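Local coordinates for SusD family protein (Bacteroides uniformis, PDB 7KV1), which probably binds beta-glucan at the cell surface, as a surface glycan-binding protein of the SusD family from a human gut bacterium, at residues A[201-206]-A[228-233]; A[148-153]-A[194-199]. One frame throughout, in Å; residues are numbered along the deposited sequence.

Contact 1: residues A[201-206]-A[228-233]; sequences DSKVLP and VTQAMA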
loop_
_atom_site.group_PDB
_atom_site.type_symbol
_atom_site.label_atom_id
_atom_site.label_comp_id
_atom_site.label_asym_id
_atom_site.label_seq_id
_atom_site.Cartn_x
_atom_site.Cartn_y
_atom_site.Cartn_z
ATOM N N ASP A 201 -3.215 21.120 -8.436
ATOM C CA ASP A 201 -3.168 22.407 -9.189
ATOM C C ASP A 201 -3.234 23.595 -8.213
ATOM O O ASP A 201 -2.753 24.655 -8.604
ATOM C CB ASP A 201 -4.303 22.545 -10.207
ATOM C CG ASP A 201 -4.210 21.596 -11.384
ATOM O OD1 ASP A 201 -3.134 21.032 -11.568
ATOM O OD2 ASP A 201 -5.215 21.472 -12.128
ATOM N N SER A 202 -3.804 23.448 -7.012
ATOM C CA SER A 202 -3.808 24.513 -5.968
ATOM C C SER A 202 -2.374 24.968 -5.635
ATOM O O SER A 202 -2.217 26.107 -5.171
ATOM C CB SER A 202 -4.559 24.104 -4.729
ATOM O OG SER A 202 -3.795 23.230 -3.898
ATOM N N LYS A 203 -1.380 24.088 -5.816
ATOM C CA LYS A 203 0.025 24.219 -5.334
ATOM C C LYS A 203 0.100 24.790 -3.913
ATOM O O LYS A 203 1.034 25.583 -3.618
ATOM C CB LYS A 203 0.819 25.067 -6.333
ATOM C CG LYS A 203 1.063 24.390 -7.678
ATOM C CD LYS A 203 2.233 24.970 -8.456
ATOM C CE LYS A 203 1.859 25.357 -9.866
ATOM N NZ LYS A 203 1.502 24.169 -10.677
ATOM N N VAL A 204 -0.766 24.311 -3.023
ATOM C CA VAL A 204 -0.818 24.694 -1.588
ATOM C C VAL A 204 0.126 23.823 -0.753
ATOM O O VAL A 204 0.851 24.375 0.137
ATOM C CB VAL A 204 -2.275 24.580 -1.101
ATOM C CG1 VAL A 204 -2.394 24.388 0.405
ATOM C CG2 VAL A 204 -3.088 25.761 -1.575
ATOM N N LEU A 205 0.079 22.495 -0.941
ATOM C CA LEU A 205 0.809 21.582 -0.030
ATOM C C LEU A 205 2.305 21.770 -0.228
ATOM O O LEU A 205 2.778 21.942 -1.342
ATOM C CB LEU A 205 0.405 20.137 -0.317
ATOM C CG LEU A 205 -1.074 19.808 -0.112
ATOM C CD1 LEU A 205 -1.338 18.351 -0.463
ATOM C CD2 LEU A 205 -1.498 20.093 1.311
ATOM N N PRO A 206 3.116 21.683 0.834
ATOM C CA PRO A 206 4.561 21.696 0.660
ATOM C C PRO A 206 5.042 20.379 0.019
ATOM O O PRO A 206 4.338 19.351 0.087
ATOM C CB PRO A 206 5.065 21.862 2.085
ATOM C CG PRO A 206 4.010 21.200 2.921
ATOM C CD PRO A 206 2.693 21.489 2.222
ATOM N N VAL A 228 0.378 14.699 4.920
ATOM C CA VAL A 228 0.395 14.496 3.452
ATOM C C VAL A 228 1.033 15.720 2.828
ATOM O O VAL A 228 0.953 16.824 3.440
ATOM C CB VAL A 228 -1.008 14.182 2.940
ATOM C CG1 VAL A 228 -1.487 12.923 3.633
ATOM C CG2 VAL A 228 -2.009 15.330 3.140
ATOM N N THR A 229 1.656 15.501 1.681
ATOM C CA THR A 229 2.530 16.463 0.980
ATOM C C THR A 229 2.193 16.448 -0.509
ATOM O O THR A 229 1.474 15.541 -0.984
ATOM C CB THR A 229 4.010 16.150 1.210
ATOM O OG1 THR A 229 4.215 14.845 0.683
ATOM C CG2 THR A 229 4.425 16.194 2.670
ATOM N N GLN A 230 2.714 17.423 -1.232
ATOM C CA GLN A 230 2.532 17.482 -2.685
ATOM C C GLN A 230 3.227 16.249 -3.286
ATOM O O GLN A 230 2.716 15.709 -4.270
ATOM C CB GLN A 230 3.051 18.820 -3.180
ATOM C CG GLN A 230 2.765 19.051 -4.643
ATOM C CD GLN A 230 1.390 19.590 -4.879
ATOM O OE1 GLN A 230 0.491 19.433 -4.046
ATOM N NE2 GLN A 230 1.226 20.210 -6.040
ATOM N N ALA A 231 4.386 15.851 -2.766
ATOM C CA ALA A 231 5.111 14.659 -3.277
ATOM C C ALA A 231 4.212 13.433 -3.075
ATOM O O ALA A 231 4.118 12.589 -3.958
ATOM C CB ALA A 231 6.438 14.481 -2.585
ATOM N N MET A 232 3.562 13.327 -1.928
ATOM C CA MET A 232 2.680 12.168 -1.660
ATOM C C MET A 232 1.528 12.193 -2.667
ATOM O O MET A 232 1.153 11.112 -3.155
ATOM C CB MET A 232 2.171 12.164 -0.219
ATOM C CG MET A 232 1.207 11.040 0.067
ATOM S SD MET A 232 -0.494 11.604 0.003
ATOM C CE MET A 232 -1.359 10.177 0.659
ATOM N N ALA A 233 1.003 13.387 -2.969
ATOM C CA ALA A 233 -0.091 13.630 -3.933
ATOM C C ALA A 233 0.317 13.137 -5.325
ATOM O O ALA A 233 -0.503 12.470 -6.019
ATOM C CB ALA A 233 -0.458 15.105 -3.958
HETATM O O HOH W 1 -1.283 21.221 -3.320
#
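Leu205, Pro206 and Gln230 carry this contact, in which the loop leaving helix 185-201 meets the first turn of helix 230-244, two successive helices of the TPR-like helical scaffold of a SusD-family protein. Lys203 is the first residue after helix 185-201 to leave helical geometry, with a positive phi of 41°.

The backbone supplies the direct polar link. Gln230 N, at the start of the helix, donates to Pro206 O at 2.8 Å in a nearly straight bond (175°). First-turn amides have no preceding helical carbonyl to accept from them, so a loop carbonyl suits this place; Ala231 is backbone hydrogen-bonded to Leu207.

Capping completes the helix start. Thr229 is the N-cap, and its OG1 accepts from Met232 N at 3.1 Å. A chi1 of 61° sets this hydroxyl between the backbone N and the carbonyl carbon, facing the amide one turn on, while CB of the same residue rests 3.4 Å from Pro206 O.

The van der Waals packing across the contact falls to Leu205, a buried residue whose CB lies alongside the Gln230 amide at 3.8 Å from OE1, and whose CD1 reaches Thr229 O at 4.0 Å. Leu205 also packs on Met146 and Leu150 of helix 138-162, where a branched aliphatic chain suits the apolar helix surface.

The buried amide of Gln230 works at both ends. Its chain leaves anti to the backbone N and bends at chi2, which turns the amide back over the loop; NE2 donates to Ile200 O, near the end of the preceding helix. On the other side a water accepts from Leu205 N at 3.0 Å and donates to Gln230 OE1 at 2.6 Å.

Contact 2: residues A[148-153]-A[194-199]; sequences ARLLRV and AELEAV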
loop_
_atom_site.group_PDB
_atom_site.type_symbol
_atom_site.label_atom_id
_atom_site.label_comp_id
_atom_site.label_asym_id
_atom_site.label_seq_id
_atom_site.Cartn_x
_atom_site.Cartn_y
_atom_site.Cartn_z
ATOM N N ALA A 148 -6.990 17.758 4.158
ATOM C CA ALA A 148 -8.240 16.985 4.317
ATOM C C ALA A 148 -8.646 16.395 2.960
ATOM O O ALA A 148 -9.078 15.217 2.918
ATOM C CB ALA A 148 -9.334 17.844 4.908
ATOM N N ARG A 149 -8.520 17.156 1.872
ATOM C CA ARG A 149 -8.991 16.654 0.557
ATOM C C ARG A 149 -8.085 15.504 0.068
ATOM O O ARG A 149 -8.595 14.536 -0.525
ATOM C CB ARG A 149 -9.138 17.802 -0.433
ATOM C CG ARG A 149 -10.321 18.705 -0.087
ATOM C CD ARG A 149 -10.356 19.983 -0.894
ATOM N NE ARG A 149 -10.722 19.703 -2.268
ATOM C CZ ARG A 149 -10.642 20.580 -3.257
ATOM N NH1 ARG A 149 -10.259 21.834 -3.015
ATOM N NH2 ARG A 149 -11.000 20.230 -4.477
ATOM N N LEU A 150 -6.791 15.607 0.309
ATOM C CA LEU A 150 -5.822 14.570 -0.115
ATOM C C LEU A 150 -6.043 13.290 0.699
ATOM O O LEU A 150 -5.994 12.192 0.099
ATOM C CB LEU A 150 -4.408 15.134 0.042
ATOM C CG LEU A 150 -3.279 14.196 -0.402
ATOM C CD1 LEU A 150 -3.573 13.558 -1.751
ATOM C CD2 LEU A 150 -1.970 14.969 -0.447
ATOM N N LEU A 151 -6.309 13.400 2.000
ATOM C CA LEU A 151 -6.649 12.238 2.854
ATOM C C LEU A 151 -7.924 11.610 2.311
ATOM O O LEU A 151 -8.006 10.388 2.207
ATOM C CB LEU A 151 -6.833 12.668 4.306
ATOM C CG LEU A 151 -5.555 12.840 5.100
ATOM C CD1 LEU A 151 -5.848 13.585 6.390
ATOM C CD2 LEU A 151 -4.916 11.494 5.418
ATOM N N ARG A 152 -8.898 12.442 1.978
ATOM C CA ARG A 152 -10.184 11.964 1.441
ATOM C C ARG A 152 -9.935 11.178 0.138
ATOM O O ARG A 152 -10.503 10.071 0.008
ATOM C CB ARG A 152 -11.160 13.127 1.290
ATOM C CG ARG A 152 -12.538 12.670 0.885
ATOM C CD ARG A 152 -13.537 13.828 0.951
ATOM N NE ARG A 152 -13.264 14.931 0.022
ATOM C CZ ARG A 152 -13.985 16.053 -0.057
ATOM N NH1 ARG A 152 -15.028 16.229 0.743
ATOM N NH2 ARG A 152 -13.680 16.982 -0.955
ATOM N N VAL A 153 -9.106 11.695 -0.773
ATOM C CA VAL A 153 -8.701 10.937 -1.998
ATOM C C VAL A 153 -8.043 9.611 -1.591
ATOM O O VAL A 153 -8.350 8.570 -2.206
ATOM C CB VAL A 153 -7.765 11.740 -2.912
ATOM C CG1 VAL A 153 -7.148 10.828 -3.992
ATOM C CG2 VAL A 153 -8.524 12.881 -3.553
ATOM N N ALA A 194 -10.174 13.827 -10.759
ATOM C CA ALA A 194 -10.566 15.259 -10.877
ATOM C C ALA A 194 -10.303 15.969 -9.554
ATOM O O ALA A 194 -9.685 17.034 -9.577
ATOM C CB ALA A 194 -12.015 15.447 -11.310
ATOM N N GLU A 195 -10.709 15.374 -8.443
ATOM C CA GLU A 195 -10.533 15.952 -7.095
ATOM C C GLU A 195 -9.025 16.096 -6.832
ATOM O O GLU A 195 -8.572 17.207 -6.396
ATOM C CB GLU A 195 -11.347 15.133 -6.079
ATOM C CG GLU A 195 -11.137 15.485 -4.613
ATOM C CD GLU A 195 -11.586 16.875 -4.144
ATOM O OE1 GLU A 195 -12.055 17.656 -4.975
ATOM O OE2 GLU A 195 -11.411 17.193 -2.953
ATOM N N LEU A 196 -8.231 15.080 -7.167
ATOM C CA LEU A 196 -6.774 15.096 -6.885
ATOM C C LEU A 196 -6.104 16.163 -7.765
ATOM O O LEU A 196 -5.239 16.877 -7.277
ATOM C CB LEU A 196 -6.203 13.701 -7.132
ATOM C CG LEU A 196 -4.728 13.534 -6.793
ATOM C CD1 LEU A 196 -4.409 14.063 -5.412
ATOM C CD2 LEU A 196 -4.325 12.064 -6.948
ATOM N N GLU A 197 -6.506 16.272 -9.021
ATOM C CA GLU A 197 -6.018 17.337 -9.928
ATOM C C GLU A 197 -6.288 18.724 -9.319
ATOM O O GLU A 197 -5.361 19.538 -9.287
ATOM C CB GLU A 197 -6.621 17.118 -11.301
ATOM C CG GLU A 197 -5.901 15.997 -12.038
ATOM C CD GLU A 197 -6.418 15.702 -13.419
ATOM O OE1 GLU A 197 -7.578 16.064 -13.671
ATOM O OE2 GLU A 197 -5.682 15.078 -14.231
ATOM N N ALA A 198 -7.485 18.984 -8.810
ATOM C CA ALA A 198 -7.794 20.260 -8.113
ATOM C C ALA A 198 -6.861 20.455 -6.912
ATOM O O ALA A 198 -6.318 21.582 -6.730
ATOM C CB ALA A 198 -9.252 20.339 -7.730
ATOM N N VAL A 199 -6.627 19.425 -6.120
ATOM C CA VAL A 199 -5.711 19.554 -4.954
ATOM C C VAL A 199 -4.296 19.893 -5.453
ATOM O O VAL A 199 -3.673 20.838 -4.940
ATOM C CB VAL A 199 -5.747 18.292 -4.078
ATOM C CG1 VAL A 199 -4.596 18.243 -3.086
ATOM C CG2 VAL A 199 -7.086 18.176 -3.366
HETATM O O HOH W 2 -10.957 14.903 -1.633
#
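A salt-bridge network of Arg149, Arg152 and Glu195 lies along one side of the seam between helices 138-162 and 185-201. Arg149 grips the carboxylate side-on: NE meets OE2 of Glu195 at 2.7 Å on its syn side but tilted from the carboxylate plane, and NH2 meets OE1 at 2.8 Å from above that plane. Both oxygens lie in the guanidinium plane, although the two flat groups are turned 36° apart. Arg152 NH2 adds a bond of 3.0 Å to Glu195 OE2, arriving from the opposite face of the carboxylate to Arg149 NE. A water donates to both Glu195 OE2 and Arg149 O and accepts from Arg152 NE, so OE2 is held from three directions. Such a gathering of positive charge would probably favour the ionised carboxylate. Glu145 forms a salt bridge with Arg149 NH1, and Asn124 OD1 accepts from Arg152 NH1.

The segments run nearly antiparallel, at 152° with axes 9.8 Å apart, within an alpha-helical, TPR-related scaffold. Val199 CG2 links the polar side to the apolar one, lying over one face of the Arg149 guanidinium, offset toward the rim, and touching Arg149 CB at 3.6 Å. Deeper in, branched aliphatic chains fill the seam: Val153 CG2 rests on the methylene CG of Glu195, while the methyls Leu150 CD1 and Leu196 CD1 meet at 3.8 Å, with helix 230-244 packed beside both leucines.

Overall arrangement
Contact 2 pairs helices 138-162 and 185-201; contact 1 follows in the chain, joining the exit of the latter helix to the start of helix 230-244. Their centres are about 10 Å apart, and Leu150 joins them: its CD2 lies 3.4 Å from Leu205 CD1 and 3.7 Å from Met232 SD, while its other methyl belongs to contact 2. Ser202 OG of contact 1 is hydrogen-bonded to Val199 O of contact 2. Both contacts lie on the same side of the chain's centre, about 19 and 18 Å from it. Contact 1 also borders the cobalt hexammine pocket, through Ala231 packing on Leu260 and Phe266.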